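Local coordinates for protein prephenate dehydrogenase (Aquifex aeolicus, PDB 2G5C) that probably catalyses the NAD-dependent oxidative decarboxylation of prephenate to 4-hydroxyphenylpyruvate, a step of tyrosine biosynthesis, at residues A[99-102]-A[103-107]; A[144-147]-A[148-151]; A[174-177]-A[178-182]; A[226-229]-A[230-234]. All blocks are in the same frame, centred on the assembly; numbering follows the deposited sequence.

Contact 1. Residues A[99-102]-A[103-107]; sequences KGKL and VYDLE
Backbone bonds start the helix 101-110: Val103 N donates to Gly100 O at 3.0 Å, and then the regular i to i+4 pairs take over with Asp105 N to Lys101 O and Leu106 N to Leu102 O. Gly100 itself takes a positive phi (52°), which glycine adopts readily. Among the polar side chains, Asp105 folds back over the first turn, and its OD2 lies 3.4 Å from Lys101 CG. Lys101 runs extended until a bend at its last torsion, and its NZ stays 4.1 Å from Asp105 OD1, too far for a salt bridge; the firm partner of Asp105 OD2 is Arg76 on helix 72-85. At Asp105, an alanine is likely to leave Arg76 without its carboxylate mate and remove the anion beside the lysine chain. The apolar contacts face inward. Leu102 CG meets Leu106 CD1 at 3.9 Å, while Lys99 curls so that CB, CD and CE all border Val103 CG2, CE at 3.7 Å. Bends at chi2, chi3 and chi4 wrap that lysine round the methyl and send NZ to Asp94 and Gly117 O. This opening turn belongs to the beta-alpha-beta unit 91-94, 101-110, 114-120 of the Rossmann-type nucleotide-binding domain. Its chemistry divides accordingly: leucines and valine seal the helix to its neighbours, while the charged ends tie it to helix 72-85 and the sheet.

Contact 2. Residues A[144-147]-A[148-151]; sequences TPTK and KTDK
Thr146 and Thr149 close a type I beta turn, 146-149, overlaid by a weak ST turn at Thr146, in the connection between strand 140-143 and helix 151-163 of the nucleotide-binding domain. The central bond runs from Thr146 N to Thr149 OG1, 2.6 Å long and almost straight at 176°. Thr149 places this oxygen by turning OG1 anti to its own carbonyl carbon (chi1 -59°), which carries the hydroxyl back across the turn to the amide three residues earlier. Two weak bonds accompany it: Thr149 N to Thr146 O at 3.5 Å, and Lys148 N to Thr146 OG1, bent to 131°. The two threonine side chains cross at about a right angle, their OG1 atoms 3.2 Å apart. On the other branch of Thr149, CG2 rests against Pro145 CB at 3.9 Å, so the two branches part, the hydroxyl to the amide and the methyl to the proline. Lys147 and Lys148 occupy the bend and extend their chains outward on the protein surface.

The next shell holds the Thr146 hydroxyl firmly and that of Thr149 only weakly. Glu107 of helix 101-110 is hydrogen-bonded through OE2 to Thr146 OG1 and weakly to Thr149 OG1, which binds the turn to that helix. Thr146 also packs on Tyr104 and on Pro173 of helix 173-201. Farther along, Asp150 is the N-cap of helix 151-163, and its OD2 forms a salt bridge with Arg153. Back at the turn, Thr149 OG1 also lies 3.4 Å from Pro145 CA, just before the amide it accepts from.

Contact 3. Residues A[174-177]-A[178-182]; sequences ELHD and YVFGV
Two aromatic side chains one helical turn apart, His176 and Phe180, overlap at an oblique angle, their planes 36° apart and centroids 4.5 Å apart. Phe180 CD2 sits 3.5 Å above the imidazole, over the centre of one face, while the phenyl edge receives His176 O near its plane. The histidine reaches this position with CG anti to the backbone N (chi1 171°). Its ring edge is held too: ND1 donates to Asp177 OD1 at 2.9 Å, with the carboxylate oxygen close to the imidazole plane, and NE2 is hydrogen-bonded to His118. A leucine in its place would probably leave Asp177 OD1 without this ring donor and His118 without its imidazole partner. Leu175 CD1 packs on Val179 CG2 at 3.8 Å. Backbone bonds such as Val179 N to Leu175 O maintain helix 173-201 of the dimerization domain, where Tyr178 OH is hydrogen-bonded to Met201 O of the second subunit. Asp177 OD1 also accepts from Lys99 N. The His176 side chain lies about 6 Å from that of Ser97, an NAD-binding residue. Bonds at both ring nitrogens and a phenyl over one face fix the orientation of the imidazole beside the cofactor site.

Contact 4. Residues A[226-229]-A[230-234]; sequences DPIM and WRDIF
The side chain of Met229, a selenomethionine in the first turn of helix 227-236, lies alongside Trp230 and Ile233. Its CB lies 3.1 Å from Trp230 N, the next amide in the chain. CG, anti to the backbone N (chi1 179°), meets Ile233 CD1 at 3.9 Å. The chain stays extended to SE, which stands 5.4 Å from the centroid of the five-membered ring of Trp230 in an oblique Met-aromatic contact. A bend at the last torsion (chi3 98°) then brings CE to the indole, 3.4 Å from Trp230 NE1 and a little farther from CE2. Ile233 CD1 lies over one indole face, offset toward the rim.

The start of the helix is marked by an N-cap: Asp226 OD2 accepts from Met229 N at 2.7 Å, with the amide above the carboxylate plane. Asp226 O takes Trp230 N in a nearly straight bond (173°), so one residue holds two successive amides through its side chain and its backbone. Met229 belongs to the NAD-binding site seen crystallographically for this protein and lies about 4 Å, side chain to nearest ligand atom, from a bound NAD here.

Along the outer flank Ile228 CG2 sits over one face of the Arg231 guanidinium and 3.6 Å from Asp232 OD2. Arg231 and Arg73 both approach Asp232 OD1, but the place of that oxygen is unsure, so these pairings are tentative. Trp230 stacks on His188 and packs on Leu271 of the second subunit.

Contacts 1 and 3 are buried, contact 4 is partly so, and contact 2 lies at the surface. Contacts 1 and 2 belong to the nucleotide-binding domain, contacts 3 and 4 to helices of the dimerization domain that both touch the second subunit. Helix 101-110 of contact 1 touches both contact 2 and contact 3, the latter also through a hydrogen bond between Tyr104 OH and Glu174 OE1. Contact 4 stands apart, nearest atoms about 7 Å from contact 3. Hydroxyls and backbone amides dominate the surface turn, aliphatic packing and charged ends the opening of helix 101-110; aromatic contacts recur in both dimerization-domain helices, joined in contact 4 by an N-cap and charged side chains.

Contact 1. Residues A[99-102]-A[103-107]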
loop_
_atom_site.group_PDB
_atom_site.type_symbol
_atom_site.label_atom_id
_atom_site.label_comp_id
_atom_site.label_asym_id
_atom_site.label_seq_id
_atom_site.Cartn_x
_atom_site.Cartn_y
_atom_site.Cartn_z
ATOM N N LYS A 99 -13.340 14.682 -12.821
ATOM C CA LYS A 99 -13.650 15.594 -13.910
ATOM C C LYS A 99 -14.832 14.955 -14.630
ATOM O O LYS A 99 -15.950 14.982 -14.127
ATOM C CB LYS A 99 -12.437 15.734 -14.837
ATOM C CG LYS A 99 -11.192 16.341 -14.169
ATOM C CD LYS A 99 -11.180 17.883 -14.179
ATOM C CE LYS A 99 -12.201 18.518 -13.229
ATOM N NZ LYS A 99 -11.787 18.497 -11.787
ATOM N N GLY A 100 -14.581 14.356 -15.788
ATOM C CA GLY A 100 -15.653 13.702 -16.516
ATOM C C GLY A 100 -16.870 14.577 -16.729
ATOM O O GLY A 100 -16.747 15.731 -17.136
ATOM N N LYS A 101 -18.045 14.025 -16.441
ATOM C CA LYS A 101 -19.302 14.742 -16.616
ATOM C C LYS A 101 -19.355 16.086 -15.894
ATOM O O LYS A 101 -20.015 17.021 -16.354
ATOM C CB LYS A 101 -20.473 13.873 -16.154
ATOM C CG LYS A 101 -21.831 14.480 -16.456
ATOM C CD LYS A 101 -22.959 13.511 -16.147
ATOM C CE LYS A 101 -24.289 14.055 -16.649
ATOM N NZ LYS A 101 -24.271 14.287 -18.126
ATOM N N LEU A 102 -18.662 16.177 -14.764
ATOM C CA LEU A 102 -18.639 17.408 -13.985
ATOM C C LEU A 102 -18.151 18.597 -14.801
ATOM O O LEU A 102 -18.630 19.715 -14.632
ATOM C CB LEU A 102 -17.735 17.242 -12.765
ATOM C CG LEU A 102 -17.482 18.518 -11.963
ATOM C CD1 LEU A 102 -18.749 18.908 -11.202
ATOM C CD2 LEU A 102 -16.328 18.293 -10.999
ATOM N N VAL A 103 -17.186 18.356 -15.681
ATOM C CA VAL A 103 -16.638 19.425 -16.497
ATOM C C VAL A 103 -17.656 19.987 -17.479
ATOM O O VAL A 103 -17.721 21.197 -17.672
ATOM C CB VAL A 103 -15.394 18.956 -17.280
ATOM C CG1 VAL A 103 -14.952 20.037 -18.250
ATOM C CG2 VAL A 103 -14.266 18.639 -16.311
ATOM N N TYR A 104 -18.449 19.114 -18.092
ATOM C CA TYR A 104 -19.456 19.555 -19.051
ATOM C C TYR A 104 -20.618 20.252 -18.357
ATOM O O TYR A 104 -21.191 21.201 -18.897
ATOM C CB TYR A 104 -19.966 18.365 -19.871
ATOM C CG TYR A 104 -18.863 17.655 -20.628
ATOM C CD1 TYR A 104 -18.107 18.326 -21.590
ATOM C CD2 TYR A 104 -18.552 16.324 -20.357
ATOM C CE1 TYR A 104 -17.065 17.690 -22.259
ATOM C CE2 TYR A 104 -17.511 15.678 -21.023
ATOM C CZ TYR A 104 -16.772 16.368 -21.969
ATOM O OH TYR A 104 -15.727 15.743 -22.611
ATOM N N ASP A 105 -20.970 19.789 -17.161
ATOM C CA ASP A 105 -22.063 20.416 -16.429
ATOM C C ASP A 105 -21.651 21.815 -15.986
ATOM O O ASP A 105 -22.458 22.748 -16.025
ATOM C CB ASP A 105 -22.464 19.585 -15.205
ATOM C CG ASP A 105 -23.010 18.222 -15.576
ATOM O OD1 ASP A 105 -23.623 18.100 -16.656
ATOM O OD2 ASP A 105 -22.838 17.274 -14.783
ATOM N N LEU A 106 -20.398 21.963 -15.568
ATOM C CA LEU A 106 -19.911 23.264 -15.133
ATOM C C LEU A 106 -19.799 24.230 -16.307
ATOM O O LEU A 106 -20.023 25.433 -16.144
ATOM C CB LEU A 106 -18.564 23.125 -14.411
ATOM C CG LEU A 106 -18.638 22.381 -13.069
ATOM C CD1 LEU A 106 -17.282 22.419 -12.370
ATOM C CD2 LEU A 106 -19.695 23.025 -12.182
ATOM N N GLU A 107 -19.456 23.710 -17.486
ATOM C CA GLU A 107 -19.354 24.549 -18.681
ATOM C C GLU A 107 -20.749 25.026 -19.078
ATOM O O GLU A 107 -20.921 26.159 -19.509
ATOM C CB GLU A 107 -18.754 23.779 -19.863
ATOM C CG GLU A 107 -17.319 23.305 -19.697
ATOM C CD GLU A 107 -16.747 22.744 -20.994
ATOM O OE1 GLU A 107 -17.453 21.966 -21.671
ATOM O OE2 GLU A 107 -15.590 23.076 -21.336
#

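Contact 2. Residues A[144-147]-A[148-151]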
loop_
_atom_site.group_PDB
_atom_site.type_symbol
_atom_site.label_atom_id
_atom_site.label_comp_id
_atom_site.label_asym_id
_atom_site.label_seq_id
_atom_site.Cartn_x
_atom_site.Cartn_y
_atom_site.Cartn_z
ATOM N N THR A 144 -8.402 19.732 -17.947
ATOM C CA THR A 144 -9.228 19.003 -18.894
ATOM C C THR A 144 -10.009 19.926 -19.823
ATOM O O THR A 144 -11.214 20.123 -19.663
ATOM C CB THR A 144 -10.212 18.062 -18.162
ATOM O OG1 THR A 144 -11.084 18.828 -17.326
ATOM C CG2 THR A 144 -9.446 17.069 -17.297
ATOM N N PRO A 145 -9.322 20.511 -20.810
ATOM C CA PRO A 145 -10.007 21.405 -21.743
ATOM C C PRO A 145 -10.858 20.614 -22.731
ATOM O O PRO A 145 -10.593 19.438 -23.000
ATOM C CB PRO A 145 -8.854 22.133 -22.421
ATOM C CG PRO A 145 -7.802 21.072 -22.482
ATOM C CD PRO A 145 -7.877 20.458 -21.094
ATOM N N THR A 146 -11.894 21.259 -23.249
ATOM C CA THR A 146 -12.785 20.646 -24.223
ATOM C C THR A 146 -12.801 21.553 -25.450
ATOM O O THR A 146 -11.956 22.442 -25.583
ATOM C CB THR A 146 -14.221 20.531 -23.686
ATOM O OG1 THR A 146 -14.775 21.843 -23.524
ATOM C CG2 THR A 146 -14.233 19.807 -22.351
ATOM N N LYS A 147 -13.765 21.340 -26.340
ATOM C CA LYS A 147 -13.857 22.163 -27.540
ATOM C C LYS A 147 -14.449 23.527 -27.197
ATOM O O LYS A 147 -14.123 24.528 -27.831
ATOM C CB LYS A 147 -14.714 21.466 -28.599
ATOM C CG LYS A 147 -14.646 22.119 -29.973
ATOM C CD LYS A 147 -15.383 21.290 -31.016
ATOM C CE LYS A 147 -15.235 21.881 -32.415
ATOM N NZ LYS A 147 -15.885 21.019 -33.442
ATOM N N LYS A 148 -15.309 23.561 -26.182
ATOM C CA LYS A 148 -15.949 24.802 -25.753
ATOM C C LYS A 148 -15.045 25.625 -24.840
ATOM O O LYS A 148 -15.372 26.760 -24.492
ATOM C CB LYS A 148 -17.255 24.496 -25.016
ATOM C CG LYS A 148 -18.239 23.663 -25.818
ATOM C CD LYS A 148 -19.541 23.469 -25.059
ATOM C CE LYS A 148 -20.510 22.591 -25.840
ATOM N NZ LYS A 148 -21.822 22.458 -25.146
ATOM N N THR A 149 -13.910 25.051 -24.451
ATOM C CA THR A 149 -12.967 25.733 -23.571
ATOM C C THR A 149 -12.337 26.952 -24.235
ATOM O O THR A 149 -11.983 26.917 -25.412
ATOM C CB THR A 149 -11.840 24.781 -23.116
ATOM O OG1 THR A 149 -12.410 23.667 -22.420
ATOM C CG2 THR A 149 -10.874 25.501 -22.192
ATOM N N ASP A 150 -12.198 28.026 -23.463
ATOM C CA ASP A 150 -11.616 29.270 -23.953
ATOM C C ASP A 150 -10.090 29.222 -23.894
ATOM O O ASP A 150 -9.502 29.170 -22.813
ATOM C CB ASP A 150 -12.153 30.444 -23.122
ATOM C CG ASP A 150 -11.528 31.768 -23.502
ATOM O OD1 ASP A 150 -11.283 31.992 -24.706
ATOM O OD2 ASP A 150 -11.295 32.592 -22.596
ATOM N N LYS A 151 -9.457 29.240 -25.064
ATOM C CA LYS A 151 -8.000 29.182 -25.165
ATOM C C LYS A 151 -7.273 30.182 -24.282
ATOM O O LYS A 151 -6.236 29.863 -23.699
ATOM C CB LYS A 151 -7.555 29.378 -26.619
ATOM C CG LYS A 151 -7.609 28.114 -27.465
ATOM C CD LYS A 151 -6.660 27.051 -26.923
ATOM C CE LYS A 151 -6.696 25.780 -27.763
ATOM N NZ LYS A 151 -5.856 24.696 -27.167
#

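Contact 3. Residues A[174-177]-A[178-182]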
loop_
_atom_site.group_PDB
_atom_site.type_symbol
_atom_site.label_atom_id
_atom_site.label_comp_id
_atom_site.label_asym_id
_atom_site.label_seq_id
_atom_site.Cartn_x
_atom_site.Cartn_y
_atom_site.Cartn_z
ATOM N N GLU A 174 -13.127 12.719 -19.881
ATOM C CA GLU A 174 -13.376 11.288 -19.785
ATOM C C GLU A 174 -12.118 10.450 -19.602
ATOM O O GLU A 174 -12.136 9.463 -18.866
ATOM C CB GLU A 174 -14.168 10.795 -21.004
ATOM C CG GLU A 174 -13.847 11.500 -22.317
ATOM C CD GLU A 174 -14.384 12.926 -22.370
ATOM O OE1 GLU A 174 -15.610 13.115 -22.200
ATOM O OE2 GLU A 174 -13.579 13.858 -22.579
ATOM N N LEU A 175 -11.027 10.831 -20.256
ATOM C CA LEU A 175 -9.790 10.078 -20.111
ATOM C C LEU A 175 -9.271 10.233 -18.689
ATOM O O LEU A 175 -8.761 9.282 -18.104
ATOM C CB LEU A 175 -8.729 10.554 -21.105
ATOM C CG LEU A 175 -7.402 9.786 -21.052
ATOM C CD1 LEU A 175 -7.648 8.289 -21.237
ATOM C CD2 LEU A 175 -6.461 10.315 -22.130
ATOM N N HIS A 176 -9.406 11.433 -18.129
ATOM C CA HIS A 176 -8.952 11.668 -16.760
ATOM C C HIS A 176 -9.657 10.727 -15.794
ATOM O O HIS A 176 -9.014 10.067 -14.986
ATOM C CB HIS A 176 -9.213 13.121 -16.349
ATOM C CG HIS A 176 -8.980 13.397 -14.893
ATOM N ND1 HIS A 176 -9.882 13.041 -13.912
ATOM C CD2 HIS A 176 -7.951 14.003 -14.253
ATOM C CE1 HIS A 176 -9.420 13.416 -12.732
ATOM N NE2 HIS A 176 -8.249 14.001 -12.911
ATOM N N ASP A 177 -10.979 10.650 -15.887
ATOM C CA ASP A 177 -11.734 9.787 -14.989
ATOM C C ASP A 177 -11.481 8.306 -15.205
ATOM O O ASP A 177 -11.644 7.501 -14.289
ATOM C CB ASP A 177 -13.225 10.091 -15.096
ATOM C CG ASP A 177 -13.605 11.364 -14.366
ATOM O OD1 ASP A 177 -12.690 12.155 -14.043
ATOM O OD2 ASP A 177 -14.810 11.576 -14.125
ATOM N N TYR A 178 -11.091 7.938 -16.416
ATOM C CA TYR A 178 -10.804 6.541 -16.684
ATOM C C TYR A 178 -9.479 6.199 -16.017
ATOM O O TYR A 178 -9.384 5.245 -15.244
ATOM C CB TYR A 178 -10.683 6.282 -18.188
ATOM C CG TYR A 178 -10.243 4.867 -18.495
ATOM C CD1 TYR A 178 -11.121 3.795 -18.345
ATOM C CD2 TYR A 178 -8.935 4.597 -18.897
ATOM C CE1 TYR A 178 -10.702 2.485 -18.584
ATOM C CE2 TYR A 178 -8.510 3.295 -19.139
ATOM C CZ TYR A 178 -9.397 2.248 -18.980
ATOM O OH TYR A 178 -8.976 0.961 -19.205
ATOM N N VAL A 179 -8.458 6.987 -16.332
ATOM C CA VAL A 179 -7.128 6.768 -15.788
ATOM C C VAL A 179 -7.105 6.738 -14.260
ATOM O O VAL A 179 -6.611 5.789 -13.654
ATOM C CB VAL A 179 -6.146 7.845 -16.301
ATOM C CG1 VAL A 179 -4.777 7.677 -15.632
ATOM C CG2 VAL A 179 -6.003 7.728 -17.809
ATOM N N PHE A 180 -7.646 7.773 -13.634
ATOM C CA PHE A 180 -7.650 7.832 -12.187
ATOM C C PHE A 180 -8.649 6.879 -11.566
ATOM O O PHE A 180 -8.556 6.550 -10.386
ATOM C CB PHE A 180 -7.853 9.279 -11.742
ATOM C CG PHE A 180 -6.673 10.142 -12.062
ATOM C CD1 PHE A 180 -5.537 10.105 -11.256
ATOM C CD2 PHE A 180 -6.637 10.889 -13.239
ATOM C CE1 PHE A 180 -4.379 10.788 -11.620
ATOM C CE2 PHE A 180 -5.487 11.575 -13.611
ATOM C CZ PHE A 180 -4.351 11.521 -12.800
ATOM N N GLY A 181 -9.595 6.413 -12.374
ATOM C CA GLY A 181 -10.549 5.451 -11.873
ATOM C C GLY A 181 -9.777 4.166 -11.616
ATOM O O GLY A 181 -10.038 3.451 -10.646
ATOM N N VAL A 182 -8.804 3.875 -12.477
ATOM C CA VAL A 182 -8.009 2.660 -12.325
ATOM C C VAL A 182 -6.788 2.804 -11.409
ATOM O O VAL A 182 -6.558 1.953 -10.546
ATOM C CB VAL A 182 -7.522 2.126 -13.706
ATOM C CG1 VAL A 182 -6.823 0.779 -13.528
ATOM C CG2 VAL A 182 -8.706 1.988 -14.667
#

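Contact 4. Residues A[226-229]-A[230-234]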
loop_
_atom_site.group_PDB
_atom_site.type_symbol
_atom_site.label_atom_id
_atom_site.label_comp_id
_atom_site.label_asym_id
_atom_site.label_seq_id
_atom_site.Cartn_x
_atom_site.Cartn_y
_atom_site.Cartn_z
ATOM N N ASP A 226 -11.061 9.967 3.615
ATOM C CA ASP A 226 -12.311 10.513 4.125
ATOM C C ASP A 226 -13.474 9.734 3.523
ATOM O O ASP A 226 -13.717 9.802 2.321
ATOM C CB ASP A 226 -12.438 11.990 3.763
ATOM C CG ASP A 226 -13.828 12.530 4.019
ATOM O OD1 ASP A 226 -14.364 12.286 5.122
ATOM O OD2 ASP A 226 -14.383 13.197 3.121
ATOM N N PRO A 227 -14.212 8.989 4.359
ATOM C CA PRO A 227 -15.358 8.180 3.929
ATOM C C PRO A 227 -16.355 8.933 3.054
ATOM O O PRO A 227 -16.920 8.372 2.113
ATOM C CB PRO A 227 -15.976 7.733 5.254
ATOM C CG PRO A 227 -14.789 7.644 6.153
ATOM C CD PRO A 227 -14.045 8.912 5.821
ATOM N N ILE A 228 -16.575 10.204 3.376
ATOM C CA ILE A 228 -17.509 11.025 2.622
ATOM C C ILE A 228 -16.952 11.350 1.240
ATOM O O ILE A 228 -17.656 11.212 0.241
ATOM C CB ILE A 228 -17.835 12.345 3.377
ATOM C CG1 ILE A 228 -18.785 12.061 4.546
ATOM C CG2 ILE A 228 -18.472 13.350 2.431
ATOM C CD1 ILE A 228 -18.246 11.070 5.565
HETATM N N MSE A 229 -15.693 11.773 1.184
HETATM C CA MSE A 229 -15.072 12.107 -0.094
HETATM C C MSE A 229 -15.099 10.904 -1.027
HETATM O O MSE A 229 -15.485 11.019 -2.189
HETATM C CB MSE A 229 -13.620 12.566 0.100
HETATM C CG MSE A 229 -12.908 12.913 -1.212
HETATM SE SE MSE A 229 -11.068 13.520 -1.008
HETATM C CE MSE A 229 -10.151 11.862 -1.390
ATOM N N TRP A 230 -14.694 9.742 -0.519
ATOM C CA TRP A 230 -14.683 8.550 -1.349
ATOM C C TRP A 230 -16.081 8.080 -1.736
ATOM O O TRP A 230 -16.263 7.498 -2.806
ATOM C CB TRP A 230 -13.857 7.441 -0.674
ATOM C CG TRP A 230 -12.394 7.741 -0.838
ATOM C CD1 TRP A 230 -11.549 8.285 0.091
ATOM C CD2 TRP A 230 -11.656 7.684 -2.064
ATOM N NE1 TRP A 230 -10.334 8.582 -0.489
ATOM C CE2 TRP A 230 -10.375 8.224 -1.810
ATOM C CE3 TRP A 230 -11.957 7.236 -3.357
ATOM C CZ2 TRP A 230 -9.395 8.330 -2.803
ATOM C CZ3 TRP A 230 -10.984 7.340 -4.343
ATOM C CH2 TRP A 230 -9.716 7.886 -4.059
ATOM N N ARG A 231 -17.074 8.339 -0.889
ATOM C CA ARG A 231 -18.445 7.966 -1.233
ATOM C C ARG A 231 -18.846 8.809 -2.438
ATOM O O ARG A 231 -19.546 8.345 -3.338
ATOM C CB ARG A 231 -19.424 8.280 -0.103
ATOM C CG ARG A 231 -20.883 8.123 -0.534
ATOM C CD ARG A 231 -21.828 8.965 0.307
ATOM N NE ARG A 231 -21.669 10.391 0.050
ATOM C CZ ARG A 231 -22.246 11.346 0.773
ATOM N NH1 ARG A 231 -23.018 11.020 1.802
ATOM N NH2 ARG A 231 -22.057 12.624 0.468
ATOM N N ASP A 232 -18.404 10.061 -2.439
ATOM C CA ASP A 232 -18.728 10.970 -3.530
ATOM C C ASP A 232 -17.961 10.587 -4.791
ATOM O O ASP A 232 -18.518 10.579 -5.882
ATOM C CB ASP A 232 -18.414 12.417 -3.133
ATOM C CG ASP A 232 -19.227 12.883 -1.930
ATOM O OD1 ASP A 232 -20.369 12.410 -1.764
ATOM O OD2 ASP A 232 -18.735 13.732 -1.157
ATOM N N ILE A 233 -16.685 10.258 -4.635
ATOM C CA ILE A 233 -15.880 9.868 -5.779
ATOM C C ILE A 233 -16.447 8.601 -6.409
ATOM O O ILE A 233 -16.595 8.527 -7.622
ATOM C CB ILE A 233 -14.407 9.640 -5.369
ATOM C CG1 ILE A 233 -13.780 10.976 -4.957
ATOM C CG2 ILE A 233 -13.630 9.006 -6.515
ATOM C CD1 ILE A 233 -12.338 10.869 -4.488
ATOM N N PHE A 234 -16.774 7.609 -5.586
ATOM C CA PHE A 234 -17.323 6.360 -6.102
ATOM C C PHE A 234 -18.653 6.586 -6.814
ATOM O O PHE A 234 -18.990 5.862 -7.750
ATOM C CB PHE A 234 -17.483 5.323 -4.977
ATOM C CG PHE A 234 -16.176 4.823 -4.414
ATOM C CD1 PHE A 234 -15.039 4.741 -5.218
ATOM C CD2 PHE A 234 -16.088 4.396 -3.092
ATOM C CE1 PHE A 234 -13.835 4.244 -4.714
ATOM C CE2 PHE A 234 -14.887 3.895 -2.577
ATOM C CZ PHE A 234 -13.758 3.820 -3.389
#